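Uncharacterized conserved protein (Methanococcus maripaludis S2, PDB 3C2Q) catalyses the NAD(+)-dependent conversion of L-ornithine to L-proline with release of ammonia, as an archaeal ornithine cyclodeaminase. Local coordinates at residues Glu122-Arg127 and Leu161-Ala166; Lys274-Met279 and Lys298-Asp303. One frame throughout, in Å; residues are numbered along the deposited sequence.

Contacts 1 and 2 both belong to the Rossmann-fold region, and their centres are about 12 Å apart. Contact 2 is the more deeply buried. It joins two neighbouring strands of the six-stranded parallel sheet through backbone hydrogen bonds and apolar side chains. Contact 1 lies further from the centre of the chain and is only partly buried. There a helix packing on the sheet meets the loop after helix 152-160, largely through an arginine stacked on a tyrosine. The two contacts touch directly. The SE atom of M123 packs on I278 CD1 and I126 CD1 on M276 CB, while E122 OE1 forms a 2.9 Å salt bridge with K298 NZ.

Contact 1 (Glu122-Arg127 and Leu161-Ala166); sequences EMHEIR and LGYIQA
A Schellman motif ends helix 152-160 of this Rossmann fold, with G162 at positive phi, and R127 of helix 112-133 reaches into the turn. R127 NH1 donates to L161 O at 2.8 Å. The bond is bent, 142° at the hydrogen, but the oxygen lies in the guanidinium plane. The flat face of the same group covers one face of the Y163 ring, with planes 11° apart and centres 4.0 Å apart. This is a cation-pi stack, off-centre toward the hydroxyl end of the ring. CD of R127 sits over the ring face as a CH-pi contact, and a bend at chi3 (45°) then lays the guanidinium along the ring. CG of R127 also rests against G162 O at 3.4 Å. That oxygen accepts a 2.9 Å hydrogen bond from Q165 NE2, which comes from above the carbonyl plane. On the inner side, M123 CE touches Y163 CB at 4.0 Å. E342 of helix 327-342 takes both polar ends, bridging to R127 NH1 and bonding Y163 OH. M123 continues inward onto I138 of strand 138-142 and onto L334 and L338 of helix 327-342.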
ATOM      1  N   GLU B 122     -13.447  10.939  23.303  1.00 26.60           N
ATOM      2  CA  GLU B 122     -14.428   9.877  23.378  1.00 27.67           C
ATOM      3  C   GLU B 122     -14.047   8.748  24.348  1.00 26.83           C
ATOM      4  O   GLU B 122     -14.901   8.280  25.117  1.00 26.06           O
ATOM      5  CB  GLU B 122     -14.771   9.340  21.989  1.00 28.96           C
ATOM      6  CG  GLU B 122     -16.200   8.850  21.927  1.00 37.02           C
ATOM      7  CD  GLU B 122     -16.651   8.452  20.530  1.00 46.46           C
ATOM      8  OE1 GLU B 122     -15.965   8.831  19.530  1.00 49.27           O
ATOM      9  OE2 GLU B 122     -17.705   7.758  20.445  1.00 50.64           O
HETATM   10  N   MSE B 123     -12.785   8.312  24.343  1.00 25.28           N
HETATM   11  CA  MSE B 123     -12.348   7.277  25.276  1.00 26.15           C
HETATM   12  C   MSE B 123     -12.493   7.761  26.744  1.00 25.99           C
HETATM   13  O   MSE B 123     -12.853   6.998  27.634  1.00 24.76           O
HETATM   14  CB  MSE B 123     -10.889   6.897  25.029  1.00 25.15           C
HETATM   15  CG  MSE B 123     -10.644   6.185  23.684  1.00 26.80           C
HETATM   16 SE   MSE B 123      -8.722   5.891  23.486  1.00 31.25          SE
HETATM   17  CE  MSE B 123      -8.335   4.651  24.935  1.00 24.29           C
ATOM     18  N   HIS B 124     -12.188   9.031  26.973  1.00 26.87           N
ATOM     19  CA  HIS B 124     -12.302   9.610  28.314  1.00 28.66           C
ATOM     20  C   HIS B 124     -13.767   9.613  28.768  1.00 29.18           C
ATOM     21  O   HIS B 124     -14.078   9.176  29.869  1.00 29.73           O
ATOM     22  CB  HIS B 124     -11.704  11.011  28.341  1.00 28.63           C
ATOM     23  CG  HIS B 124     -11.667  11.615  29.710  1.00 31.02           C
ATOM     24  ND1 HIS B 124     -10.599  11.451  30.566  1.00 30.90           N
ATOM     25  CD2 HIS B 124     -12.573  12.372  30.371  1.00 31.04           C
ATOM     26  CE1 HIS B 124     -10.843  12.093  31.693  1.00 33.98           C
ATOM     27  NE2 HIS B 124     -12.033  12.663  31.599  1.00 34.55           N
ATOM     28  N   GLU B 125     -14.658  10.063  27.894  1.00 29.65           N
ATOM     29  CA  GLU B 125     -16.090  10.052  28.170  1.00 31.24           C
ATOM     30  C   GLU B 125     -16.597   8.639  28.436  1.00 30.08           C
ATOM     31  O   GLU B 125     -17.357   8.407  29.388  1.00 29.30           O
ATOM     32  CB  GLU B 125     -16.856  10.639  26.987  1.00 31.07           C
ATOM     33  CG  GLU B 125     -16.655  12.118  26.795  1.00 33.89           C
ATOM     34  CD  GLU B 125     -17.292  12.629  25.496  1.00 36.42           C
ATOM     35  OE1 GLU B 125     -17.538  11.825  24.555  1.00 43.44           O
ATOM     36  OE2 GLU B 125     -17.531  13.852  25.400  1.00 44.92           O
ATOM     37  N   ILE B 126     -16.189   7.691  27.590  1.00 28.17           N
ATOM     38  CA  ILE B 126     -16.607   6.306  27.740  1.00 26.90           C
ATOM     39  C   ILE B 126     -16.081   5.675  29.043  1.00 27.18           C
ATOM     40  O   ILE B 126     -16.826   4.953  29.729  1.00 27.95           O
ATOM     41  CB  ILE B 126     -16.256   5.450  26.460  1.00 26.42           C
ATOM     42  CG1 ILE B 126     -17.187   5.823  25.298  1.00 26.35           C
ATOM     43  CG2 ILE B 126     -16.291   3.948  26.768  1.00 24.76           C
ATOM     44  CD1 ILE B 126     -16.668   5.423  23.885  1.00 26.73           C
ATOM     45  N   ARG B 127     -14.834   5.945  29.405  1.00 26.79           N
ATOM     46  CA  ARG B 127     -14.298   5.418  30.661  1.00 28.47           C
ATOM     47  C   ARG B 127     -15.079   5.955  31.874  1.00 30.55           C
ATOM     48  O   ARG B 127     -15.345   5.193  32.799  1.00 30.85           O
ATOM     49  CB  ARG B 127     -12.827   5.732  30.859  1.00 27.47           C
ATOM     50  CG  ARG B 127     -12.248   4.946  32.027  1.00 27.82           C
ATOM     51  CD  ARG B 127     -10.898   5.425  32.492  1.00 25.50           C
ATOM     52  NE  ARG B 127     -10.819   6.882  32.606  1.00 28.60           N
ATOM     53  CZ  ARG B 127      -9.763   7.537  33.086  1.00 28.45           C
ATOM     54  NH1 ARG B 127      -8.721   6.863  33.526  1.00 30.06           N
ATOM     55  NH2 ARG B 127      -9.749   8.872  33.146  1.00 30.61           N
ATOM     56  N   LEU B 161      -4.521   2.416  33.450  1.00 27.72           N
ATOM     57  CA  LEU B 161      -5.341   3.579  33.791  1.00 27.65           C
ATOM     58  C   LEU B 161      -6.863   3.356  33.713  1.00 27.37           C
ATOM     59  O   LEU B 161      -7.636   4.290  33.942  1.00 26.96           O
ATOM     60  CB  LEU B 161      -4.960   4.805  32.942  1.00 28.25           C
ATOM     61  CG  LEU B 161      -3.581   5.475  33.132  1.00 30.87           C
ATOM     62  CD1 LEU B 161      -3.310   6.464  32.012  1.00 32.11           C
ATOM     63  CD2 LEU B 161      -3.477   6.178  34.494  1.00 33.47           C
ATOM     64  N   GLY B 162      -7.276   2.139  33.371  1.00 26.18           N
ATOM     65  CA  GLY B 162      -8.677   1.767  33.382  1.00 25.44           C
ATOM     66  C   GLY B 162      -9.467   2.065  32.127  1.00 25.47           C
ATOM     67  O   GLY B 162     -10.700   1.939  32.145  1.00 24.69           O
ATOM     68  N   TYR B 163      -8.787   2.434  31.026  1.00 25.01           N
ATOM     69  CA  TYR B 163      -9.492   2.701  29.755  1.00 25.24           C
ATOM     70  C   TYR B 163      -9.990   1.452  29.013  1.00 24.48           C
ATOM     71  O   TYR B 163     -10.890   1.544  28.181  1.00 25.42           O
ATOM     72  CB  TYR B 163      -8.626   3.527  28.789  1.00 26.04           C
ATOM     73  CG  TYR B 163      -8.411   4.942  29.224  1.00 25.83           C
ATOM     74  CD1 TYR B 163      -9.346   5.934  28.951  1.00 26.52           C
ATOM     75  CD2 TYR B 163      -7.276   5.284  29.930  1.00 25.83           C
ATOM     76  CE1 TYR B 163      -9.141   7.248  29.390  1.00 28.73           C
ATOM     77  CE2 TYR B 163      -7.056   6.590  30.353  1.00 28.30           C
ATOM     78  CZ  TYR B 163      -7.986   7.554  30.084  1.00 28.87           C
ATOM     79  OH  TYR B 163      -7.721   8.848  30.522  1.00 33.56           O
ATOM     80  N   ILE B 164      -9.413   0.299  29.314  1.00 23.98           N
ATOM     81  CA  ILE B 164      -9.589  -0.892  28.498  1.00 24.13           C
ATOM     82  C   ILE B 164     -10.337  -1.981  29.260  1.00 23.82           C
ATOM     83  O   ILE B 164      -9.825  -2.452  30.253  1.00 24.06           O
ATOM     84  CB  ILE B 164      -8.193  -1.465  28.044  1.00 24.56           C
ATOM     85  CG1 ILE B 164      -7.300  -0.373  27.397  1.00 24.39           C
ATOM     86  CG2 ILE B 164      -8.370  -2.674  27.148  1.00 23.72           C
ATOM     87  CD1 ILE B 164      -7.996   0.455  26.362  1.00 22.88           C
ATOM     88  N   GLN B 165     -11.497  -2.424  28.759  1.00 23.32           N
ATOM     89  CA  GLN B 165     -12.276  -3.489  29.432  1.00 22.86           C
ATOM     90  C   GLN B 165     -12.131  -4.890  28.819  1.00 22.75           C
ATOM     91  O   GLN B 165     -12.594  -5.885  29.379  1.00 22.05           O
ATOM     92  CB  GLN B 165     -13.749  -3.073  29.536  1.00 22.26           C
ATOM     93  CG  GLN B 165     -14.031  -1.978  30.598  1.00 23.00           C
ATOM     94  CD  GLN B 165     -13.319  -0.648  30.352  1.00 22.32           C
ATOM     95  OE1 GLN B 165     -13.548   0.017  29.340  1.00 24.09           O
ATOM     96  NE2 GLN B 165     -12.439  -0.256  31.281  1.00 24.22           N
ATOM     97  N   ALA B 166     -11.457  -4.989  27.670  1.00 21.42           N
ATOM     98  CA  ALA B 166     -11.204  -6.277  27.071  1.00 20.38           C
ATOM     99  C   ALA B 166     -10.126  -6.144  26.019  1.00 20.05           C
ATOM    100  O   ALA B 166     -10.014  -5.089  25.383  1.00 18.99           O
ATOM    101  CB  ALA B 166     -12.510  -6.888  26.425  1.00 20.49           C
TER

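Contact 2 (Lys274-Met279 and Lys298-Asp303)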
ATOM      1  N   LYS B 274     -19.836  -3.705  24.351  1.00 26.93           N
ATOM      2  CA  LYS B 274     -18.921  -2.571  24.481  1.00 24.85           C
ATOM      3  C   LYS B 274     -19.510  -1.301  23.848  1.00 23.43           C
ATOM      4  O   LYS B 274     -20.350  -1.368  22.940  1.00 22.21           O
ATOM      5  CB  LYS B 274     -17.567  -2.925  23.817  1.00 24.41           C
ATOM      6  CG  LYS B 274     -16.886  -4.135  24.446  1.00 22.49           C
ATOM      7  CD  LYS B 274     -16.446  -3.802  25.897  1.00 22.24           C
ATOM      8  CE  LYS B 274     -15.848  -5.028  26.614  1.00 22.48           C
ATOM      9  NZ  LYS B 274     -16.921  -5.930  27.119  1.00 23.84           N
ATOM     10  N   LYS B 275     -19.065  -0.144  24.310  1.00 22.62           N
ATOM     11  CA  LYS B 275     -19.423   1.131  23.663  1.00 23.81           C
ATOM     12  C   LYS B 275     -18.497   1.502  22.482  1.00 23.30           C
ATOM     13  O   LYS B 275     -18.895   2.236  21.588  1.00 22.46           O
ATOM     14  CB  LYS B 275     -19.394   2.271  24.680  1.00 24.11           C
ATOM     15  CG  LYS B 275     -20.511   2.186  25.729  1.00 30.71           C
ATOM     16  CD  LYS B 275     -21.852   2.543  25.137  1.00 38.51           C
ATOM     17  CE  LYS B 275     -22.180   4.013  25.422  1.00 44.54           C
ATOM     18  NZ  LYS B 275     -22.997   4.192  26.691  1.00 46.16           N
HETATM   19  N   MSE B 276     -17.272   0.995  22.508  1.00 23.56           N
HETATM   20  CA  MSE B 276     -16.276   1.308  21.468  1.00 25.66           C
HETATM   21  C   MSE B 276     -15.305   0.155  21.288  1.00 22.17           C
HETATM   22  O   MSE B 276     -14.914  -0.502  22.259  1.00 21.49           O
HETATM   23  CB  MSE B 276     -15.493   2.574  21.827  1.00 24.38           C
HETATM   24  CG  MSE B 276     -14.395   2.981  20.804  1.00 27.68           C
HETATM   25 SE   MSE B 276     -13.555   4.674  21.444  1.00 40.25          SE
HETATM   26  CE  MSE B 276     -13.458   5.709  19.805  1.00 33.30           C
ATOM     27  N   VAL B 277     -14.897  -0.076  20.040  1.00 20.17           N
ATOM     28  CA  VAL B 277     -13.887  -1.087  19.758  1.00 19.44           C
ATOM     29  C   VAL B 277     -12.801  -0.404  18.936  1.00 18.86           C
ATOM     30  O   VAL B 277     -13.107   0.254  17.945  1.00 18.61           O
ATOM     31  CB  VAL B 277     -14.439  -2.271  18.981  1.00 19.34           C
ATOM     32  CG1 VAL B 277     -13.257  -3.232  18.589  1.00 17.74           C
ATOM     33  CG2 VAL B 277     -15.507  -3.021  19.823  1.00 19.58           C
ATOM     34  N   ILE B 278     -11.564  -0.469  19.407  1.00 18.95           N
ATOM     35  CA  ILE B 278     -10.440   0.112  18.681  1.00 18.85           C
ATOM     36  C   ILE B 278      -9.561  -1.027  18.165  1.00 19.24           C
ATOM     37  O   ILE B 278      -9.069  -1.843  18.949  1.00 18.39           O
ATOM     38  CB  ILE B 278      -9.582   1.050  19.547  1.00 19.75           C
ATOM     39  CG1 ILE B 278     -10.439   2.181  20.115  1.00 20.03           C
ATOM     40  CG2 ILE B 278      -8.421   1.625  18.681  1.00 18.57           C
ATOM     41  CD1 ILE B 278      -9.727   3.128  21.075  1.00 21.33           C
HETATM   42  N   MSE B 279      -9.386  -1.086  16.849  1.00 18.49           N
HETATM   43  CA  MSE B 279      -8.659  -2.180  16.211  1.00 20.46           C
HETATM   44  C   MSE B 279      -7.304  -1.637  15.816  1.00 18.80           C
HETATM   45  O   MSE B 279      -7.253  -0.598  15.149  1.00 16.65           O
HETATM   46  CB  MSE B 279      -9.392  -2.636  14.949  1.00 20.07           C
HETATM   47  CG  MSE B 279     -10.779  -3.184  15.243  1.00 23.27           C
HETATM   48 SE   MSE B 279     -11.884  -2.966  13.626  1.00 31.64          SE
HETATM   49  CE  MSE B 279     -13.432  -3.965  14.384  1.00 26.19           C
ATOM     50  N   LYS B 298     -19.202   2.172  18.408  1.00 21.41           N
ATOM     51  CA  LYS B 298     -18.188   3.020  17.776  1.00 22.72           C
ATOM     52  C   LYS B 298     -16.947   2.142  17.409  1.00 21.05           C
ATOM     53  O   LYS B 298     -16.385   1.429  18.233  1.00 20.89           O
ATOM     54  CB  LYS B 298     -17.856   4.189  18.723  1.00 22.84           C
ATOM     55  CG  LYS B 298     -16.727   5.106  18.280  1.00 28.52           C
ATOM     56  CD  LYS B 298     -17.270   6.369  17.549  1.00 39.14           C
ATOM     57  CE  LYS B 298     -16.284   6.857  16.509  1.00 42.13           C
ATOM     58  NZ  LYS B 298     -16.004   8.322  16.698  1.00 45.57           N
ATOM     59  N   THR B 299     -16.547   2.186  16.151  1.00 20.58           N
ATOM     60  CA  THR B 299     -15.533   1.272  15.640  1.00 20.01           C
ATOM     61  C   THR B 299     -14.429   2.122  15.018  1.00 19.59           C
ATOM     62  O   THR B 299     -14.707   2.941  14.147  1.00 18.51           O
ATOM     63  CB  THR B 299     -16.160   0.404  14.555  1.00 20.00           C
ATOM     64  OG1 THR B 299     -17.302  -0.250  15.118  1.00 21.31           O
ATOM     65  CG2 THR B 299     -15.188  -0.653  14.055  1.00 22.42           C
ATOM     66  N   VAL B 300     -13.201   1.936  15.483  1.00 18.75           N
ATOM     67  CA  VAL B 300     -12.039   2.694  14.966  1.00 18.65           C
ATOM     68  C   VAL B 300     -10.994   1.680  14.504  1.00 18.27           C
ATOM     69  O   VAL B 300     -10.612   0.778  15.258  1.00 18.73           O
ATOM     70  CB  VAL B 300     -11.418   3.626  16.046  1.00 18.94           C
ATOM     71  CG1 VAL B 300     -10.182   4.403  15.468  1.00 18.42           C
ATOM     72  CG2 VAL B 300     -12.446   4.622  16.544  1.00 19.75           C
ATOM     73  N   CYS B 301     -10.581   1.789  13.249  1.00 16.88           N
ATOM     74  CA  CYS B 301      -9.614   0.838  12.713  1.00 16.85           C
ATOM     75  C   CYS B 301      -8.349   1.592  12.303  1.00 16.30           C
ATOM     76  O   CYS B 301      -8.368   2.449  11.401  1.00 15.52           O
ATOM     77  CB  CYS B 301     -10.198   0.089  11.510  1.00 17.30           C
ATOM     78  SG  CYS B 301      -9.036  -1.143  10.805  1.00 19.87           S
ATOM     79  N   VAL B 302      -7.284   1.294  13.016  1.00 15.04           N
ATOM     80  CA  VAL B 302      -5.980   1.950  12.869  1.00 15.23           C
ATOM     81  C   VAL B 302      -5.009   0.985  12.201  1.00 15.68           C
ATOM     82  O   VAL B 302      -4.747  -0.117  12.729  1.00 14.43           O
ATOM     83  CB  VAL B 302      -5.382   2.328  14.240  1.00 15.29           C
ATOM     84  CG1 VAL B 302      -4.136   3.223  14.009  1.00 18.44           C
ATOM     85  CG2 VAL B 302      -6.407   3.142  15.105  1.00 15.67           C
ATOM     86  N   ASP B 303      -4.476   1.365  11.035  1.00 15.41           N
ATOM     87  CA  ASP B 303      -3.436   0.529  10.444  1.00 15.63           C
ATOM     88  C   ASP B 303      -2.584   1.387   9.540  1.00 15.45           C
ATOM     89  O   ASP B 303      -3.057   2.417   9.055  1.00 15.22           O
ATOM     90  CB  ASP B 303      -3.980  -0.681   9.641  1.00 16.17           C
ATOM     91  CG  ASP B 303      -2.821  -1.718   9.317  1.00 20.55           C
ATOM     92  OD1 ASP B 303      -1.882  -1.919  10.137  1.00 30.27           O
ATOM     93  OD2 ASP B 303      -2.703  -2.178   8.205  1.00 23.59           O
TER
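M276 and K298 begin a parallel pairing of neighbouring strands in the Rossmann sheet, joined by a beta-alpha-beta crossover through helix 283-292. The pairing runs from M276 beside K298 to M279 beside C301. V277 N bonds K298 O, and V300 N bonds V277 O. M279 N then bonds V300 O at 2.7 Å and 172°, and V302 N bonds M279 O. A longer bond of 3.2 Å, from K298 N to K275 O, joins the start of strand 298-303 to the residue just before strand 276-280.

The side chain of M279 lies on the face shared with T299 and C301. Its CB sits 3.6 Å from V300 O, and CG stays near the same oxygen at 4.0 Å. With CG beside the backbone N (chi1 -62°), the extended chain runs back over the neighbouring strand to T299. SE is 4.1 Å from C301 CB and equally close to T299 CG2. CE ends at T299 CG2, 3.8 Å away.

On the other face M276 lies alongside K298, and its CE meets V300 CG2 at 3.6 Å. D303, at the end of strand 298-303, probably belongs to the NAD(+) site.

The backbone bonds across the contact satisfy the NH and CO groups that face each other. M276 and I278 turn theirs to G137 and strand 138-142. The side chains packed on the two faces are mostly apolar.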